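Local coordinates for protein predicted metal-dependent hydrolase of the TIM-barrel fold (Lactobacillus casei, PDB 2QPX) that is of unknown function but binds zinc ions and is probably a metal-dependent hydrolase of the amidohydrolase family, at residues A[23-34]-A[74-85]. Numbering follows the deposited sequence.
With EDO (1,2-ethanediol), chain L.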
loop_
_atom_site.group_PDB
_atom_site.type_symbol
_atom_site.label_atom_id
_atom_site.label_comp_id
_atom_site.label_asym_id
_atom_site.label_seq_id
_atom_site.Cartn_x
_atom_site.Cartn_y
_atom_site.Cartn_z
ATOM N N ILE A 23 -9.731 22.134 -24.564
ATOM C CA ILE A 23 -10.532 22.028 -25.769
ATOM C C ILE A 23 -11.343 23.293 -26.021
ATOM O O ILE A 23 -11.482 24.157 -25.174
ATOM C CB ILE A 23 -11.461 20.784 -25.739
ATOM C CG1 ILE A 23 -12.653 20.971 -24.788
ATOM C CG2 ILE A 23 -10.634 19.480 -25.481
ATOM C CD1 ILE A 23 -13.736 19.898 -24.924
ATOM N N ASP A 24 -11.805 23.394 -27.261
ATOM C CA ASP A 24 -12.713 24.451 -27.733
ATOM C C ASP A 24 -13.952 24.561 -26.849
ATOM O O ASP A 24 -14.695 23.598 -26.719
ATOM C CB ASP A 24 -13.079 24.104 -29.191
ATOM C CG ASP A 24 -13.917 25.161 -29.901
ATOM O OD1 ASP A 24 -14.387 26.114 -29.295
ATOM O OD2 ASP A 24 -14.086 24.995 -31.123
ATOM N N GLY A 25 -14.144 25.739 -26.244
ATOM C CA GLY A 25 -15.247 26.004 -25.330
ATOM C C GLY A 25 -16.622 25.933 -25.994
ATOM O O GLY A 25 -17.634 25.783 -25.322
ATOM N N LYS A 26 -16.658 25.996 -27.323
ATOM C CA LYS A 26 -17.908 25.916 -28.095
ATOM C C LYS A 26 -18.435 24.494 -28.295
ATOM O O LYS A 26 -19.545 24.311 -28.802
ATOM C CB LYS A 26 -17.711 26.591 -29.463
ATOM C CG LYS A 26 -17.287 28.023 -29.357
ATOM C CD LYS A 26 -17.220 28.709 -30.752
ATOM C CE LYS A 26 -16.038 28.174 -31.578
ATOM N NZ LYS A 26 -14.726 28.400 -30.884
ATOM N N VAL A 27 -17.656 23.465 -27.919
ATOM C CA VAL A 27 -18.116 22.083 -28.066
ATOM C C VAL A 27 -19.445 21.874 -27.354
ATOM O O VAL A 27 -19.594 22.254 -26.210
ATOM C CB VAL A 27 -17.010 21.102 -27.498
ATOM C CG1 VAL A 27 -17.580 19.756 -27.077
ATOM C CG2 VAL A 27 -15.866 20.992 -28.528
ATOM N N PRO A 28 -20.434 21.298 -28.040
ATOM C CA PRO A 28 -21.789 21.327 -27.482
ATOM C C PRO A 28 -22.113 20.468 -26.252
ATOM O O PRO A 28 -22.906 20.909 -25.394
ATOM C CB PRO A 28 -22.662 20.895 -28.688
ATOM C CG PRO A 28 -21.755 20.052 -29.513
ATOM C CD PRO A 28 -20.420 20.759 -29.414
ATOM N N ASN A 29 -21.501 19.297 -26.137
ATOM C CA ASN A 29 -21.892 18.329 -25.076
ATOM C C ASN A 29 -20.964 18.487 -23.863
ATOM O O ASN A 29 -20.298 17.551 -23.436
ATOM C CB ASN A 29 -21.861 16.891 -25.629
ATOM C CG ASN A 29 -20.523 16.514 -26.291
ATOM O OD1 ASN A 29 -19.731 17.390 -26.702
ATOM N ND2 ASN A 29 -20.265 15.198 -26.405
ATOM N N ARG A 30 -20.944 19.683 -23.298
ATOM C CA ARG A 30 -20.003 20.048 -22.245
ATOM C C ARG A 30 -20.133 19.150 -20.986
ATOM O O ARG A 30 -19.128 18.687 -20.431
ATOM C CB ARG A 30 -20.168 21.520 -21.898
ATOM C CG ARG A 30 -19.360 21.982 -20.750
ATOM C CD ARG A 30 -19.226 23.541 -20.768
ATOM N NE ARG A 30 -18.656 23.971 -19.510
ATOM C CZ ARG A 30 -19.216 24.763 -18.631
ATOM N NH1 ARG A 30 -20.296 25.449 -18.938
ATOM N NH2 ARG A 30 -18.623 24.952 -17.484
ATOM N N ASP A 31 -21.354 18.899 -20.518
ATOM C CA ASP A 31 -21.567 18.013 -19.347
ATOM C C ASP A 31 -20.935 16.629 -19.594
ATOM O O ASP A 31 -20.164 16.123 -18.776
ATOM C CB ASP A 31 -23.064 17.872 -19.083
ATOM C CG ASP A 31 -23.409 17.205 -17.776
ATOM O OD1 ASP A 31 -22.555 16.807 -17.012
ATOM O OD2 ASP A 31 -24.610 17.167 -17.434
ATOM N N ASP A 32 -21.225 16.029 -20.734
ATOM C CA ASP A 32 -20.673 14.711 -21.043
ATOM C C ASP A 32 -19.145 14.760 -21.192
ATOM O O ASP A 32 -18.448 13.828 -20.759
ATOM C CB ASP A 32 -21.319 14.121 -22.292
ATOM C CG ASP A 32 -22.745 13.632 -22.062
ATOM O OD1 ASP A 32 -23.261 13.611 -20.917
ATOM O OD2 ASP A 32 -23.335 13.249 -23.085
ATOM N N ARG A 33 -18.618 15.819 -21.788
ATOM C CA ARG A 33 -17.159 15.959 -21.912
ATOM C C ARG A 33 -16.485 16.115 -20.554
ATOM O O ARG A 33 -15.376 15.611 -20.335
ATOM C CB ARG A 33 -16.744 17.099 -22.871
ATOM C CG ARG A 33 -17.098 16.843 -24.346
ATOM C CD ARG A 33 -16.304 15.699 -25.003
ATOM N NE ARG A 33 -14.842 15.903 -25.073
ATOM C CZ ARG A 33 -14.180 16.459 -26.083
ATOM N NH1 ARG A 33 -14.804 16.902 -27.160
ATOM N NH2 ARG A 33 -12.871 16.531 -26.036
ATOM N N LEU A 34 -17.106 16.832 -19.642
ATOM C CA LEU A 34 -16.627 16.942 -18.277
ATOM C C LEU A 34 -16.616 15.555 -17.606
ATOM O O LEU A 34 -15.646 15.165 -16.947
ATOM C CB LEU A 34 -17.499 17.916 -17.446
ATOM C CG LEU A 34 -17.157 19.385 -17.564
ATOM C CD1 LEU A 34 -18.327 20.299 -17.047
ATOM C CD2 LEU A 34 -15.791 19.708 -16.859
ATOM N N LEU A 74 -23.928 24.801 -17.371
ATOM C CA LEU A 74 -23.233 23.846 -18.242
ATOM C C LEU A 74 -23.274 24.187 -19.744
ATOM O O LEU A 74 -22.935 23.360 -20.594
ATOM C CB LEU A 74 -23.735 22.419 -17.957
ATOM C CG LEU A 74 -23.502 21.946 -16.514
ATOM C CD1 LEU A 74 -24.087 20.549 -16.315
ATOM C CD2 LEU A 74 -22.018 21.981 -16.169
ATOM N N ALA A 75 -23.617 25.422 -20.072
ATOM C CA ALA A 75 -23.661 25.871 -21.450
ATOM C C ALA A 75 -22.289 25.860 -22.105
ATOM O O ALA A 75 -21.300 26.191 -21.450
ATOM C CB ALA A 75 -24.227 27.300 -21.505
ATOM N N ALA A 76 -22.244 25.531 -23.392
ATOM C CA ALA A 76 -21.070 25.840 -24.215
ATOM C C ALA A 76 -20.844 27.362 -24.211
ATOM O O ALA A 76 -21.744 28.138 -23.888
ATOM C CB ALA A 76 -21.229 25.289 -25.652
HETATM N N MSE A 77 -19.621 27.790 -24.513
HETATM C CA MSE A 77 -19.233 29.184 -24.381
HETATM C C MSE A 77 -18.535 29.640 -25.644
HETATM O O MSE A 77 -17.657 28.950 -26.172
HETATM C CB MSE A 77 -18.307 29.377 -23.172
HETATM C CG MSE A 77 -18.989 29.124 -21.845
HETATM SE SE MSE A 77 -17.808 28.942 -20.356
HETATM C CE MSE A 77 -17.457 27.055 -20.561
ATOM N N ASN A 78 -18.931 30.834 -26.112
ATOM C CA ASN A 78 -18.195 31.477 -27.195
ATOM C C ASN A 78 -16.851 32.008 -26.692
ATOM O O ASN A 78 -16.540 31.942 -25.506
ATOM C CB ASN A 78 -19.060 32.571 -27.846
ATOM C CG ASN A 78 -20.030 32.010 -28.872
ATOM O OD1 ASN A 78 -19.814 30.927 -29.403
ATOM N ND2 ASN A 78 -21.088 32.779 -29.199
ATOM N N ASP A 79 -16.011 32.493 -27.602
ATOM C CA ASP A 79 -14.635 32.773 -27.220
ATOM C C ASP A 79 -14.442 33.809 -26.094
ATOM O O ASP A 79 -13.625 33.616 -25.190
ATOM C CB ASP A 79 -13.830 33.131 -28.469
ATOM C CG ASP A 79 -13.764 31.995 -29.478
ATOM O OD1 ASP A 79 -14.226 30.870 -29.224
ATOM O OD2 ASP A 79 -13.203 32.229 -30.586
ATOM N N PRO A 80 -15.142 34.958 -26.146
ATOM C CA PRO A 80 -14.962 35.906 -25.027
ATOM C C PRO A 80 -15.411 35.335 -23.679
ATOM O O PRO A 80 -14.713 35.487 -22.669
ATOM C CB PRO A 80 -15.823 37.136 -25.433
ATOM C CG PRO A 80 -16.181 36.922 -26.800
ATOM C CD PRO A 80 -16.030 35.503 -27.190
ATOM N N GLY A 81 -16.556 34.672 -23.683
ATOM C CA GLY A 81 -17.062 34.032 -22.452
ATOM C C GLY A 81 -16.094 32.967 -21.952
ATOM O O GLY A 81 -15.818 32.893 -20.761
ATOM N N TYR A 82 -15.591 32.159 -22.860
ATOM C CA TYR A 82 -14.683 31.071 -22.464
ATOM C C TYR A 82 -13.392 31.630 -21.864
ATOM O O TYR A 82 -12.885 31.094 -20.867
ATOM C CB TYR A 82 -14.417 30.165 -23.644
ATOM C CG TYR A 82 -13.799 28.794 -23.319
ATOM C CD1 TYR A 82 -14.321 27.993 -22.301
ATOM C CD2 TYR A 82 -12.793 28.266 -24.103
ATOM C CE1 TYR A 82 -13.803 26.736 -22.062
ATOM C CE2 TYR A 82 -12.257 27.014 -23.861
ATOM C CZ TYR A 82 -12.801 26.229 -22.876
ATOM O OH TYR A 82 -12.286 24.942 -22.640
ATOM N N ALA A 83 -12.843 32.699 -22.449
ATOM C CA ALA A 83 -11.675 33.333 -21.868
ATOM C C ALA A 83 -12.004 33.885 -20.473
ATOM O O ALA A 83 -11.236 33.715 -19.532
ATOM C CB ALA A 83 -11.114 34.438 -22.810
ATOM N N THR A 84 -13.139 34.565 -20.339
ATOM C CA THR A 84 -13.564 35.068 -19.034
ATOM C C THR A 84 -13.637 33.955 -17.987
ATOM O O THR A 84 -13.124 34.088 -16.885
ATOM C CB THR A 84 -14.965 35.761 -19.132
ATOM O OG1 THR A 84 -14.849 36.901 -19.994
ATOM C CG2 THR A 84 -15.477 36.193 -17.763
ATOM N N TYR A 85 -14.245 32.868 -18.399
ATOM C CA TYR A 85 -14.457 31.696 -17.521
ATOM C C TYR A 85 -13.130 31.052 -17.097
ATOM O O TYR A 85 -12.885 30.807 -15.910
ATOM C CB TYR A 85 -15.330 30.689 -18.242
ATOM C CG TYR A 85 -15.746 29.502 -17.400
ATOM C CD1 TYR A 85 -16.497 29.675 -16.236
ATOM C CD2 TYR A 85 -15.373 28.210 -17.753
ATOM C CE1 TYR A 85 -16.877 28.603 -15.464
ATOM C CE2 TYR A 85 -15.760 27.116 -16.966
ATOM C CZ TYR A 85 -16.518 27.333 -15.823
ATOM O OH TYR A 85 -16.886 26.258 -15.023
HETATM C C1 EDO L . -16.932 22.243 -32.155
HETATM O O1 EDO L . -17.958 21.333 -31.739
HETATM C C2 EDO L . -17.359 23.672 -31.847
HETATM O O2 EDO L . -16.390 24.615 -32.346
HETATM O O HOH W 1 -23.510 22.093 -22.936
#
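The ammonium NZ of Lys-26 is gripped by two carboxylates, one from each segment: it lies 3.0 Å from OD1 of Asp-79, on that oxygen's syn lone pair, and also bridges to OD1 of Asp-24. Bends at chi3 (-71°) and chi4 (-59°) curl the lysine chain back to both acids. Asp-24 OD1 is shared in turn, taking Lys-26 N from the opposite face of its carboxylate in an Asx turn, while OD2 accepts a bond from ethanediol. Next to this network the turn is pressed onto Tyr-82, with Gly-25 CA 3.3 Å from the ring centroid in a CH-pi contact over the face. At the ring's edge, Tyr-82 OH donates to Ile-23 O over 2.8 Å. Met-77 N donates almost straight (175°) to Gly-25 O. Arg-30, extended from CG to NE, reaches Ala-75 O through NH1 at 2.8 Å, under the selenomethionine methyl CE of Met-77, which sits 3.4 Å above the guanidinium centre; its NH2 pairs with Glu-324. A leucine in its place would probably leave Ala-75 O without this donor, Glu-324 without its countercharge and Met-77 CE without the flat group beneath it. A type I beta turn, Asp-24 to Val-27, with an Asx turn at its first residue, and the start of helix 30-37 thus meet loop 74-78 and the start of helix 79-92, beyond the zinc-ligand strand 14-19 of the TIM-barrel fold.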